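Local coordinates for protein membrane-anchored mycosin mycp1 (Mycobacterium smegmatis, PDB 4KB5) that cleaves the secreted protein EspB as a membrane-anchored subtilisin-like serine protease and may regulate ESX-1 type VII secretion, at residues A[339-344]-A[365-371]; A[155-159]-A[181-185]; A[200-205]-A[251-255]; A[106-112]-A[122-128]. All coordinates share one frame; numbering follows the deposited sequence.

Interaction 1: residues A[339-344]-A[365-371]; sequences NRITAT and AALTWEI
R340 and T344, near the end of helix 334-343, pack against the end of helix 363-368 and the chain that leaves it. The contact joins two helices late in the subtilase domain and lies away from the active site. Its tight part is built on R340 and T344. The R340 chain starts with CG anti to N (chi1 172°), and the bend at chi3 turns the head group to the carbonyls of A366 and W369. NH1 and NH2 both bond end-on to W369 O, at 3.1 and 2.9 Å. NH2 also donates to A366 O. That oxygen lies in the guanidinium plane, but NH2 stands well above the carbonyl plane of A366. Three bonds thus fix the rotation of the group. I371 CG1 covers one face, and F329 adds a cation-pi contact. T344 OG1 bonds back to R340 O and lies 3.3 Å from A366 CA. T344 CB is 3.8 Å from A365 CB.

The outer side is looser. The exposed W369 ring meets T344 CG2 obliquely, with A365 CB over one face, offset toward its rim. The partly exposed I371 side chain points in at the helix, its CD1 ending 4.0 Å from A343 CB.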
loop_
_atom_site.group_PDB
_atom_site.type_symbol
_atom_site.label_atom_id
_atom_site.label_comp_id
_atom_site.label_asym_id
_atom_site.label_seq_id
_atom_site.Cartn_x
_atom_site.Cartn_y
_atom_site.Cartn_z
ATOM N N ASN A 339 -12.497 -1.375 -9.871
ATOM C CA ASN A 339 -13.581 -0.537 -10.405
ATOM C C ASN A 339 -14.716 -0.384 -9.394
ATOM O O ASN A 339 -15.217 0.712 -9.168
ATOM C CB ASN A 339 -14.143 -1.106 -11.719
ATOM C CG ASN A 339 -15.341 -0.301 -12.230
ATOM O OD1 ASN A 339 -16.479 -0.776 -12.222
ATOM N ND2 ASN A 339 -15.088 0.923 -12.627
ATOM N N ARG A 340 -15.110 -1.503 -8.804
ATOM C CA ARG A 340 -16.126 -1.548 -7.771
ATOM C C ARG A 340 -15.776 -0.681 -6.534
ATOM O O ARG A 340 -16.632 0.037 -5.998
ATOM C CB ARG A 340 -16.373 -3.004 -7.402
ATOM C CG ARG A 340 -17.270 -3.222 -6.206
ATOM C CD ARG A 340 -17.747 -4.662 -6.144
ATOM N NE ARG A 340 -18.829 -4.887 -7.081
ATOM C CZ ARG A 340 -20.111 -4.584 -6.866
ATOM N NH1 ARG A 340 -20.995 -4.830 -7.817
ATOM N NH2 ARG A 340 -20.518 -4.040 -5.721
ATOM N N ILE A 341 -14.520 -0.725 -6.112
ATOM C CA ILE A 341 -14.050 0.084 -4.993
ATOM C C ILE A 341 -14.037 1.587 -5.319
ATOM O O ILE A 341 -14.479 2.406 -4.507
ATOM C CB ILE A 341 -12.665 -0.409 -4.499
ATOM C CG1 ILE A 341 -12.808 -1.796 -3.858
ATOM C CG2 ILE A 341 -12.023 0.588 -3.535
ATOM C CD1 ILE A 341 -11.499 -2.437 -3.418
ATOM N N THR A 342 -13.548 1.954 -6.502
ATOM C CA THR A 342 -13.472 3.364 -6.869
ATOM C C THR A 342 -14.842 3.963 -7.256
ATOM O O THR A 342 -15.085 5.132 -7.003
ATOM C CB THR A 342 -12.455 3.604 -7.998
ATOM O OG1 THR A 342 -12.844 2.844 -9.150
ATOM C CG2 THR A 342 -11.036 3.167 -7.535
ATOM N N ALA A 343 -15.716 3.153 -7.848
ATOM C CA ALA A 343 -17.034 3.594 -8.302
ATOM C C ALA A 343 -17.971 3.882 -7.148
ATOM O O ALA A 343 -18.847 4.741 -7.272
ATOM C CB ALA A 343 -17.668 2.552 -9.218
ATOM N N THR A 344 -17.809 3.149 -6.046
ATOM C CA THR A 344 -18.677 3.307 -4.888
ATOM C C THR A 344 -18.073 4.224 -3.826
ATOM O O THR A 344 -18.650 4.414 -2.770
ATOM C CB THR A 344 -19.072 1.949 -4.268
ATOM O OG1 THR A 344 -17.902 1.259 -3.792
ATOM C CG2 THR A 344 -19.803 1.081 -5.297
ATOM N N ALA A 365 -21.045 0.114 0.658
ATOM C CA ALA A 365 -21.462 0.366 -0.727
ATOM C C ALA A 365 -20.730 -0.565 -1.691
ATOM O O ALA A 365 -21.370 -1.200 -2.542
ATOM C CB ALA A 365 -21.236 1.819 -1.100
ATOM N N ALA A 366 -19.403 -0.675 -1.533
ATOM C CA ALA A 366 -18.596 -1.615 -2.360
ATOM C C ALA A 366 -19.112 -3.048 -2.328
ATOM O O ALA A 366 -18.980 -3.793 -3.303
ATOM C CB ALA A 366 -17.124 -1.577 -1.966
ATOM N N LEU A 367 -19.705 -3.436 -1.208
ATOM C CA LEU A 367 -20.137 -4.815 -1.040
ATOM C C LEU A 367 -21.589 -5.071 -1.450
ATOM O O LEU A 367 -22.000 -6.225 -1.570
ATOM C CB LEU A 367 -19.883 -5.274 0.406
ATOM C CG LEU A 367 -18.406 -5.472 0.797
ATOM C CD1 LEU A 367 -18.215 -5.445 2.311
ATOM C CD2 LEU A 367 -17.835 -6.752 0.209
ATOM N N THR A 368 -22.359 -4.007 -1.671
ATOM C CA THR A 368 -23.814 -4.140 -1.887
ATOM C C THR A 368 -24.357 -3.510 -3.182
ATOM O O THR A 368 -25.323 -4.020 -3.728
ATOM C CB THR A 368 -24.638 -3.585 -0.690
ATOM O OG1 THR A 368 -24.281 -2.220 -0.459
ATOM C CG2 THR A 368 -24.385 -4.374 0.579
ATOM N N TRP A 369 -23.761 -2.420 -3.669
ATOM C CA TRP A 369 -24.271 -1.753 -4.889
ATOM C C TRP A 369 -24.219 -2.653 -6.090
ATOM O O TRP A 369 -23.286 -3.464 -6.244
ATOM C CB TRP A 369 -23.511 -0.470 -5.214
ATOM C CG TRP A 369 -23.822 0.731 -4.347
ATOM C CD1 TRP A 369 -24.375 0.743 -3.069
ATOM C CD2 TRP A 369 -23.553 2.150 -4.654
ATOM N NE1 TRP A 369 -24.488 2.023 -2.596
ATOM C CE2 TRP A 369 -24.009 2.914 -3.490
ATOM C CE3 TRP A 369 -23.017 2.836 -5.743
ATOM C CZ2 TRP A 369 -23.920 4.301 -3.435
ATOM C CZ3 TRP A 369 -22.930 4.239 -5.675
ATOM C CH2 TRP A 369 -23.371 4.950 -4.547
ATOM N N GLU A 370 -25.222 -2.513 -6.956
ATOM C CA GLU A 370 -25.230 -3.201 -8.237
ATOM C C GLU A 370 -24.785 -2.210 -9.301
ATOM O O GLU A 370 -25.417 -1.161 -9.508
ATOM C CB GLU A 370 -26.615 -3.760 -8.552
ATOM C CG GLU A 370 -26.594 -5.069 -9.324
ATOM C CD GLU A 370 -27.856 -5.290 -10.137
ATOM O OE1 GLU A 370 -27.749 -5.841 -11.248
ATOM O OE2 GLU A 370 -28.952 -4.907 -9.675
ATOM N N ILE A 371 -23.666 -2.526 -9.948
ATOM C CA ILE A 371 -23.086 -1.651 -10.964
ATOM C C ILE A 371 -22.591 -2.486 -12.152
ATOM O O ILE A 371 -22.394 -3.693 -12.012
ATOM C CB ILE A 371 -21.910 -0.802 -10.404
ATOM C CG1 ILE A 371 -20.761 -1.714 -9.936
ATOM C CG2 ILE A 371 -22.391 0.177 -9.326
ATOM C CD1 ILE A 371 -19.536 -0.988 -9.413
#

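Interaction 2: residues A[155-159]-A[181-185]; sequences TAGSI and EAACY
T155 opens the contact by laying its methyl against A183, with CG2 3.8 Å from A183 CB. CG2 also approaches C184 O and, obliquely, the ring of Y185. The backbone N of T155 hydrogen-bonds a glycerol, probably from the crystallisation liquor.

One turn on, S158 faces E181. With chi1 at -177°, OG extends opposite the backbone N and donates to E181 OE2. The modelled separation of these two atoms, 2.3 Å, is very short, so the exact length is doubtful. Q133 adds a weak bond to the same hydroxyl. The E181 chain bends at chi2, and OE1 accepts a weak bond from A182 N.

I159 comes next. Its CG1 sits 3.9 Å from A183 CB, while CD1 reaches Y185 CE1 at 4.0 Å. The I159 and Y185 side chains cross at about a right angle. The Y185 hydroxyl bonds to E193.

In this subtilisin-like domain the contact sets helix 154-171 against strand 183-186, which pairs antiparallel with strand 244-247. C184 points away from the helix and forms a disulfide with C222. Apolar packing round A183 is the secure part. The S158-E181 link, if real at a longer distance, would hold the carboxylate at the helix.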
loop_
_atom_site.group_PDB
_atom_site.type_symbol
_atom_site.label_atom_id
_atom_site.label_comp_id
_atom_site.label_asym_id
_atom_site.label_seq_id
_atom_site.Cartn_x
_atom_site.Cartn_y
_atom_site.Cartn_z
ATOM N N THR A 155 17.049 3.991 -3.592
ATOM C CA THR A 155 15.736 4.000 -4.249
ATOM C C THR A 155 15.662 2.962 -5.368
ATOM O O THR A 155 14.740 2.143 -5.409
ATOM C CB THR A 155 15.411 5.401 -4.807
ATOM O OG1 THR A 155 15.534 6.360 -3.756
ATOM C CG2 THR A 155 13.993 5.455 -5.368
ATOM N N ALA A 156 16.651 2.968 -6.256
ATOM C CA ALA A 156 16.652 2.032 -7.373
ATOM C C ALA A 156 16.774 0.592 -6.890
ATOM O O ALA A 156 16.086 -0.303 -7.396
ATOM C CB ALA A 156 17.764 2.375 -8.358
ATOM N N GLY A 157 17.649 0.366 -5.908
ATOM C CA GLY A 157 17.787 -0.964 -5.308
ATOM C C GLY A 157 16.451 -1.413 -4.725
ATOM O O GLY A 157 16.015 -2.549 -4.924
ATOM N N SER A 158 15.782 -0.491 -4.040
ATOM C CA SER A 158 14.481 -0.774 -3.462
ATOM C C SER A 158 13.444 -1.123 -4.545
ATOM O O SER A 158 12.710 -2.108 -4.413
ATOM C CB SER A 158 14.022 0.393 -2.607
ATOM O OG SER A 158 12.791 0.064 -2.003
ATOM N N ILE A 159 13.422 -0.341 -5.630
ATOM C CA ILE A 159 12.571 -0.640 -6.801
ATOM C C ILE A 159 12.807 -2.036 -7.381
ATOM O O ILE A 159 11.853 -2.779 -7.643
ATOM C CB ILE A 159 12.703 0.457 -7.903
ATOM C CG1 ILE A 159 11.828 1.662 -7.521
ATOM C CG2 ILE A 159 12.277 -0.076 -9.271
ATOM C CD1 ILE A 159 12.213 2.976 -8.177
ATOM N N GLU A 181 5.747 0.367 0.239
ATOM C CA GLU A 181 6.814 1.165 -0.356
ATOM C C GLU A 181 6.259 2.225 -1.318
ATOM O O GLU A 181 5.354 1.963 -2.103
ATOM C CB GLU A 181 7.829 0.268 -1.081
ATOM C CG GLU A 181 8.868 0.999 -1.927
ATOM C CD GLU A 181 9.895 1.756 -1.100
ATOM O OE1 GLU A 181 9.544 2.732 -0.398
ATOM O OE2 GLU A 181 11.079 1.377 -1.164
ATOM N N ALA A 182 6.802 3.424 -1.203
ATOM C CA ALA A 182 6.553 4.489 -2.130
ATOM C C ALA A 182 7.922 5.089 -2.422
ATOM O O ALA A 182 8.418 5.934 -1.676
ATOM C CB ALA A 182 5.632 5.521 -1.514
ATOM N N ALA A 183 8.539 4.624 -3.501
ATOM C CA ALA A 183 9.878 5.088 -3.888
ATOM C C ALA A 183 9.767 6.400 -4.658
ATOM O O ALA A 183 9.102 6.456 -5.695
ATOM C CB ALA A 183 10.575 4.024 -4.724
ATOM N N CYS A 184 10.425 7.437 -4.144
ATOM C CA CYS A 184 10.320 8.805 -4.653
ATOM C C CYS A 184 11.630 9.266 -5.270
ATOM O O CYS A 184 12.695 9.033 -4.710
ATOM C CB CYS A 184 9.953 9.775 -3.524
ATOM S SG CYS A 184 8.319 9.531 -2.789
ATOM N N TYR A 185 11.542 9.913 -6.425
ATOM C CA TYR A 185 12.708 10.482 -7.091
ATOM C C TYR A 185 12.320 11.607 -8.050
ATOM O O TYR A 185 11.186 11.653 -8.548
ATOM C CB TYR A 185 13.548 9.404 -7.795
ATOM C CG TYR A 185 12.857 8.581 -8.866
ATOM C CD1 TYR A 185 12.080 7.474 -8.533
ATOM C CD2 TYR A 185 13.018 8.885 -10.217
ATOM C CE1 TYR A 185 11.468 6.701 -9.508
ATOM C CE2 TYR A 185 12.412 8.120 -11.210
ATOM C CZ TYR A 185 11.632 7.028 -10.851
ATOM O OH TYR A 185 11.023 6.255 -11.821
#

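Interaction 3: residues A[200-205]-A[251-255]; sequences INYAVN and YDPLV
Helix 194-206 of the subtilase domain packs here on the loop that leads into strand 256-261, with I200, V204 and N205 meeting Y251, L254 and V255. The contact is mainly apolar. I200 uses both branches. Its CD1 comes obliquely to the Y251 ring, 3.6 Å from CD2. With chi1 at -68°, CG2 is the branch opposite the backbone N. It meets V255 CG1 at 3.8 Å and L254 CG at 4.1 Å. The I200 and V255 side chains cross at about a right angle.

L254 faces the helix. Its CD1 touches both V204 CG1, 3.8 Å away, and N205 ND2, 3.7 Å away. The loop runs from strand 244-247 to strand 256-261, the latter in the central seven-stranded parallel sheet. V204 and V255 also both touch I211 of strand 210-214, so the packing continues into that sheet.

The amide of N205 is held within the helix. ND2 donates almost straight to N201 OD1 (2.9 Å, 171°). The bond lies in the amide plane of N205, but ND2 stands above the carbonyl plane of N201. The Y251 hydroxyl bonds to E193, and L254 also touches I7 near the N-terminus.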
loop_
_atom_site.group_PDB
_atom_site.type_symbol
_atom_site.label_atom_id
_atom_site.label_comp_id
_atom_site.label_asym_id
_atom_site.label_seq_id
_atom_site.Cartn_x
_atom_site.Cartn_y
_atom_site.Cartn_z
ATOM N N ILE A 200 4.483 -6.038 -12.020
ATOM C CA ILE A 200 3.084 -5.633 -11.784
ATOM C C ILE A 200 2.122 -6.217 -12.832
ATOM O O ILE A 200 1.108 -6.849 -12.490
ATOM C CB ILE A 200 2.984 -4.111 -11.631
ATOM C CG1 ILE A 200 3.682 -3.703 -10.326
ATOM C CG2 ILE A 200 1.531 -3.649 -11.643
ATOM C CD1 ILE A 200 3.993 -2.230 -10.207
ATOM N N ASN A 201 2.472 -6.056 -14.104
ATOM C CA ASN A 201 1.693 -6.635 -15.199
ATOM C C ASN A 201 1.579 -8.140 -15.060
ATOM O O ASN A 201 0.502 -8.713 -15.241
ATOM C CB ASN A 201 2.332 -6.278 -16.547
ATOM C CG ASN A 201 1.573 -6.870 -17.721
ATOM O OD1 ASN A 201 0.499 -6.391 -18.094
ATOM N ND2 ASN A 201 2.117 -7.939 -18.293
ATOM N N TYR A 202 2.696 -8.787 -14.722
ATOM C CA TYR A 202 2.685 -10.219 -14.439
ATOM C C TYR A 202 1.720 -10.593 -13.300
ATOM O O TYR A 202 0.856 -11.463 -13.452
ATOM C CB TYR A 202 4.114 -10.721 -14.124
ATOM C CG TYR A 202 4.146 -12.175 -13.715
ATOM C CD1 TYR A 202 3.969 -13.196 -14.658
ATOM C CD2 TYR A 202 4.329 -12.536 -12.377
ATOM C CE1 TYR A 202 3.979 -14.537 -14.276
ATOM C CE2 TYR A 202 4.348 -13.869 -11.988
ATOM C CZ TYR A 202 4.176 -14.864 -12.936
ATOM O OH TYR A 202 4.186 -16.183 -12.533
ATOM N N ALA A 203 1.873 -9.943 -12.153
ATOM C CA ALA A 203 1.020 -10.247 -10.996
ATOM C C ALA A 203 -0.473 -9.952 -11.270
ATOM O O ALA A 203 -1.354 -10.735 -10.884
ATOM C CB ALA A 203 1.513 -9.485 -9.771
ATOM N N VAL A 204 -0.752 -8.847 -11.962
ATOM C CA VAL A 204 -2.154 -8.445 -12.202
ATOM C C VAL A 204 -2.740 -9.211 -13.387
ATOM O O VAL A 204 -3.729 -9.922 -13.251
ATOM C CB VAL A 204 -2.289 -6.911 -12.414
ATOM C CG1 VAL A 204 -3.739 -6.499 -12.666
ATOM C CG2 VAL A 204 -1.738 -6.153 -11.216
ATOM N N ASN A 205 -2.105 -9.084 -14.543
ATOM C CA ASN A 205 -2.688 -9.594 -15.786
ATOM C C ASN A 205 -2.473 -11.075 -16.069
ATOM O O ASN A 205 -3.298 -11.693 -16.733
ATOM C CB ASN A 205 -2.276 -8.698 -16.964
ATOM C CG ASN A 205 -2.957 -7.331 -16.899
ATOM O OD1 ASN A 205 -4.108 -7.235 -16.481
ATOM N ND2 ASN A 205 -2.241 -6.274 -17.272
ATOM N N TYR A 251 1.834 3.564 -11.414
ATOM C CA TYR A 251 1.270 2.557 -12.336
ATOM C C TYR A 251 -0.260 2.480 -12.344
ATOM O O TYR A 251 -0.833 1.632 -13.023
ATOM C CB TYR A 251 1.871 1.177 -12.081
ATOM C CG TYR A 251 3.323 1.095 -12.488
ATOM C CD1 TYR A 251 3.693 1.042 -13.845
ATOM C CD2 TYR A 251 4.328 1.116 -11.534
ATOM C CE1 TYR A 251 5.039 0.993 -14.225
ATOM C CE2 TYR A 251 5.664 1.056 -11.896
ATOM C CZ TYR A 251 6.014 0.991 -13.241
ATOM O OH TYR A 251 7.341 0.940 -13.588
ATOM N N ASP A 252 -0.915 3.356 -11.586
ATOM C CA ASP A 252 -2.370 3.550 -11.672
ATOM C C ASP A 252 -2.806 3.618 -13.149
ATOM O O ASP A 252 -2.159 4.297 -13.931
ATOM C CB ASP A 252 -2.741 4.854 -10.975
ATOM C CG ASP A 252 -4.159 5.321 -11.302
ATOM O OD1 ASP A 252 -4.314 6.393 -11.937
ATOM O OD2 ASP A 252 -5.116 4.606 -10.930
ATOM N N PRO A 253 -3.899 2.923 -13.531
ATOM C CA PRO A 253 -4.861 2.155 -12.746
ATOM C C PRO A 253 -4.627 0.644 -12.730
ATOM O O PRO A 253 -5.514 -0.111 -12.316
ATOM C CB PRO A 253 -6.193 2.459 -13.462
ATOM C CG PRO A 253 -5.809 2.699 -14.899
ATOM C CD PRO A 253 -4.325 3.005 -14.945
ATOM N N LEU A 254 -3.464 0.203 -13.194
ATOM C CA LEU A 254 -3.084 -1.200 -13.037
ATOM C C LEU A 254 -2.998 -1.551 -11.545
ATOM O O LEU A 254 -3.449 -2.607 -11.123
ATOM C CB LEU A 254 -1.759 -1.458 -13.740
ATOM C CG LEU A 254 -1.484 -2.867 -14.260
ATOM C CD1 LEU A 254 -2.707 -3.539 -14.893
ATOM C CD2 LEU A 254 -0.349 -2.777 -15.263
ATOM N N VAL A 255 -2.424 -0.642 -10.760
ATOM C CA VAL A 255 -2.514 -0.697 -9.297
ATOM C C VAL A 255 -3.552 0.323 -8.813
ATOM O O VAL A 255 -3.927 1.220 -9.578
ATOM C CB VAL A 255 -1.148 -0.415 -8.631
ATOM C CG1 VAL A 255 -0.116 -1.459 -9.068
ATOM C CG2 VAL A 255 -0.674 0.997 -8.927
#

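Interaction 4: residues A[106-112]-A[122-128]; sequences AAIIGGR and MAPDVRL
R112 leaves its backbone with CG anti to the carbonyl carbon (chi1 -84°) and bends at chi2 (63°), which folds its guanidinium over the P124 carbonyl toward V126. NH1 and NH2 both bond end-on to V126 O, at 3.1 and 3.0 Å. This oxygen is in the guanidinium plane. NH1 lies in the carbonyl plane of V126, whereas NH2 is tilted from it. NH1 also donates to G110 O at 2.9 Å, and G110 O too lies near the guanidinium plane. Bonded to two carbonyls, the head group cannot turn freely. P124 O lies over one of its faces, 3.0 Å from CZ, and is not hydrogen-bonded to it.

Two backbone bonds join the segments further back. M122 N donates to I108 O and A123 N to I109 O, both at 2.9 Å. They link the last turn of helix 102-110, which begins next to H101, assigned to the charge relay system, to the loop that leads into strand 127-132 of the parallel sheet. A type I turn runs from A123 to V126 in this loop. G110, without a side chain, lets the backbones come close: its CA makes a CA-H...O contact with A123 O.

On the sheet side the packing is mostly apolar. I109 CG2 meets L128 CD2 at 3.9 Å, and L128 CD1 lies against the A106 carbonyl oxygen. I109 also touches V66 and V68 of strand 65-70, while M122 reaches Y317 of helix 311-328.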
loop_
_atom_site.group_PDB
_atom_site.type_symbol
_atom_site.label_atom_id
_atom_site.label_comp_id
_atom_site.label_asym_id
_atom_site.label_seq_id
_atom_site.Cartn_x
_atom_site.Cartn_y
_atom_site.Cartn_z
ATOM N N ALA A 106 -0.560 -5.291 8.659
ATOM C CA ALA A 106 -1.217 -6.602 8.586
ATOM C C ALA A 106 -2.450 -6.701 9.481
ATOM O O ALA A 106 -3.442 -7.334 9.116
ATOM C CB ALA A 106 -0.220 -7.717 8.944
ATOM N N ALA A 107 -2.376 -6.094 10.663
ATOM C CA ALA A 107 -3.485 -6.150 11.622
ATOM C C ALA A 107 -4.663 -5.313 11.121
ATOM O O ALA A 107 -5.809 -5.721 11.272
ATOM C CB ALA A 107 -3.039 -5.676 13.005
ATOM N N ILE A 108 -4.389 -4.161 10.515
ATOM C CA ILE A 108 -5.471 -3.387 9.861
ATOM C C ILE A 108 -6.187 -4.232 8.799
ATOM O O ILE A 108 -7.430 -4.235 8.712
ATOM C CB ILE A 108 -4.961 -2.037 9.337
ATOM C CG1 ILE A 108 -4.787 -1.100 10.538
ATOM C CG2 ILE A 108 -5.946 -1.412 8.336
ATOM C CD1 ILE A 108 -3.811 0.034 10.328
ATOM N N ILE A 109 -5.404 -5.006 8.038
ATOM C CA ILE A 109 -5.963 -5.794 6.958
ATOM C C ILE A 109 -6.781 -6.941 7.527
ATOM O O ILE A 109 -7.929 -7.142 7.131
ATOM C CB ILE A 109 -4.871 -6.321 5.983
ATOM C CG1 ILE A 109 -4.229 -5.169 5.203
ATOM C CG2 ILE A 109 -5.434 -7.370 5.025
ATOM C CD1 ILE A 109 -2.906 -5.537 4.545
ATOM N N GLY A 110 -6.193 -7.683 8.464
ATOM C CA GLY A 110 -6.762 -8.959 8.853
ATOM C C GLY A 110 -6.733 -9.309 10.328
ATOM O O GLY A 110 -6.998 -10.446 10.673
ATOM N N GLY A 111 -6.398 -8.346 11.190
ATOM C CA GLY A 111 -6.381 -8.585 12.638
ATOM C C GLY A 111 -7.676 -9.195 13.150
ATOM O O GLY A 111 -8.769 -8.714 12.821
ATOM N N ARG A 112 -7.558 -10.252 13.955
ATOM C CA ARG A 112 -8.734 -10.932 14.507
ATOM C C ARG A 112 -9.350 -10.086 15.632
ATOM O O ARG A 112 -8.660 -9.238 16.200
ATOM C CB ARG A 112 -8.375 -12.342 14.996
ATOM C CG ARG A 112 -8.389 -13.405 13.907
ATOM C CD ARG A 112 -7.348 -13.178 12.791
ATOM N NE ARG A 112 -7.343 -14.330 11.885
ATOM C CZ ARG A 112 -7.052 -14.313 10.585
ATOM N NH1 ARG A 112 -6.719 -13.192 9.950
ATOM N NH2 ARG A 112 -7.087 -15.453 9.913
ATOM N N MET A 122 -10.207 -5.113 8.865
ATOM C CA MET A 122 -11.251 -5.045 7.836
ATOM C C MET A 122 -11.756 -6.450 7.476
ATOM O O MET A 122 -12.968 -6.677 7.342
ATOM C CB MET A 122 -10.704 -4.296 6.606
ATOM C CG MET A 122 -11.674 -4.144 5.450
ATOM S SD MET A 122 -12.939 -2.879 5.707
ATOM C CE MET A 122 -11.938 -1.409 5.883
ATOM N N ALA A 123 -10.824 -7.397 7.351
ATOM C CA ALA A 123 -11.131 -8.741 6.872
ATOM C C ALA A 123 -10.466 -9.796 7.767
ATOM O O ALA A 123 -9.423 -10.360 7.400
ATOM C CB ALA A 123 -10.695 -8.892 5.418
ATOM N N PRO A 124 -11.081 -10.076 8.943
ATOM C CA PRO A 124 -10.472 -10.908 9.991
ATOM C C PRO A 124 -10.351 -12.392 9.685
ATOM O O PRO A 124 -9.779 -13.107 10.492
ATOM C CB PRO A 124 -11.401 -10.697 11.206
ATOM C CG PRO A 124 -12.719 -10.318 10.613
ATOM C CD PRO A 124 -12.388 -9.526 9.370
ATOM N N ASP A 125 -10.895 -12.858 8.562
ATOM C CA ASP A 125 -10.737 -14.256 8.161
ATOM C C ASP A 125 -9.685 -14.513 7.055
ATOM O O ASP A 125 -9.516 -15.660 6.635
ATOM C CB ASP A 125 -12.075 -14.863 7.723
ATOM C CG ASP A 125 -13.017 -15.153 8.890
ATOM O OD1 ASP A 125 -12.555 -15.499 9.998
ATOM O OD2 ASP A 125 -14.243 -15.054 8.680
ATOM N N VAL A 126 -8.990 -13.479 6.578
ATOM C CA VAL A 126 -8.013 -13.677 5.488
ATOM C C VAL A 126 -6.781 -14.472 5.945
ATOM O O VAL A 126 -6.437 -14.456 7.121
ATOM C CB VAL A 126 -7.500 -12.362 4.844
ATOM C CG1 VAL A 126 -8.607 -11.643 4.083
ATOM C CG2 VAL A 126 -6.832 -11.439 5.868
ATOM N N ARG A 127 -6.127 -15.150 5.001
ATOM C CA ARG A 127 -4.766 -15.646 5.216
ATOM C C ARG A 127 -3.809 -14.493 4.908
ATOM O O ARG A 127 -3.955 -13.824 3.887
ATOM C CB ARG A 127 -4.487 -16.846 4.316
ATOM C CG ARG A 127 -3.123 -17.489 4.515
ATOM C CD ARG A 127 -2.987 -18.736 3.647
ATOM N NE ARG A 127 -1.949 -19.642 4.140
ATOM C CZ ARG A 127 -1.986 -20.972 4.028
ATOM N NH1 ARG A 127 -3.014 -21.574 3.439
ATOM N NH2 ARG A 127 -0.993 -21.708 4.519
ATOM N N LEU A 128 -2.871 -14.233 5.817
ATOM C CA LEU A 128 -1.881 -13.172 5.636
ATOM C C LEU A 128 -0.502 -13.759 5.308
ATOM O O LEU A 128 -0.048 -14.699 5.975
ATOM C CB LEU A 128 -1.794 -12.288 6.889
ATOM C CG LEU A 128 -3.028 -11.474 7.294
ATOM C CD1 LEU A 128 -3.009 -11.116 8.777
ATOM C CD2 LEU A 128 -3.165 -10.222 6.428
#

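Overall arrangement
The four contacts are spread around one subtilisin-like domain, and none touches another. Interaction 4 and interaction 2 lie on opposite sides of the chain's centre, with centres 27 Å apart. Both come near residues assigned to the charge relay: the side chain of I109 is about 7 Å from that of D70, and the side chain of E181 about 7 Å from that of S312. Strand 183-186 of interaction 2 is followed by helix 194-206 of interaction 3. Their nearest atoms are about 7 Å apart, and E193 bonds to Y185 of one and Y251 of the other. Interaction 1 lies away from the active site, about 7 Å from both interactions 3 and 4 by nearest atoms.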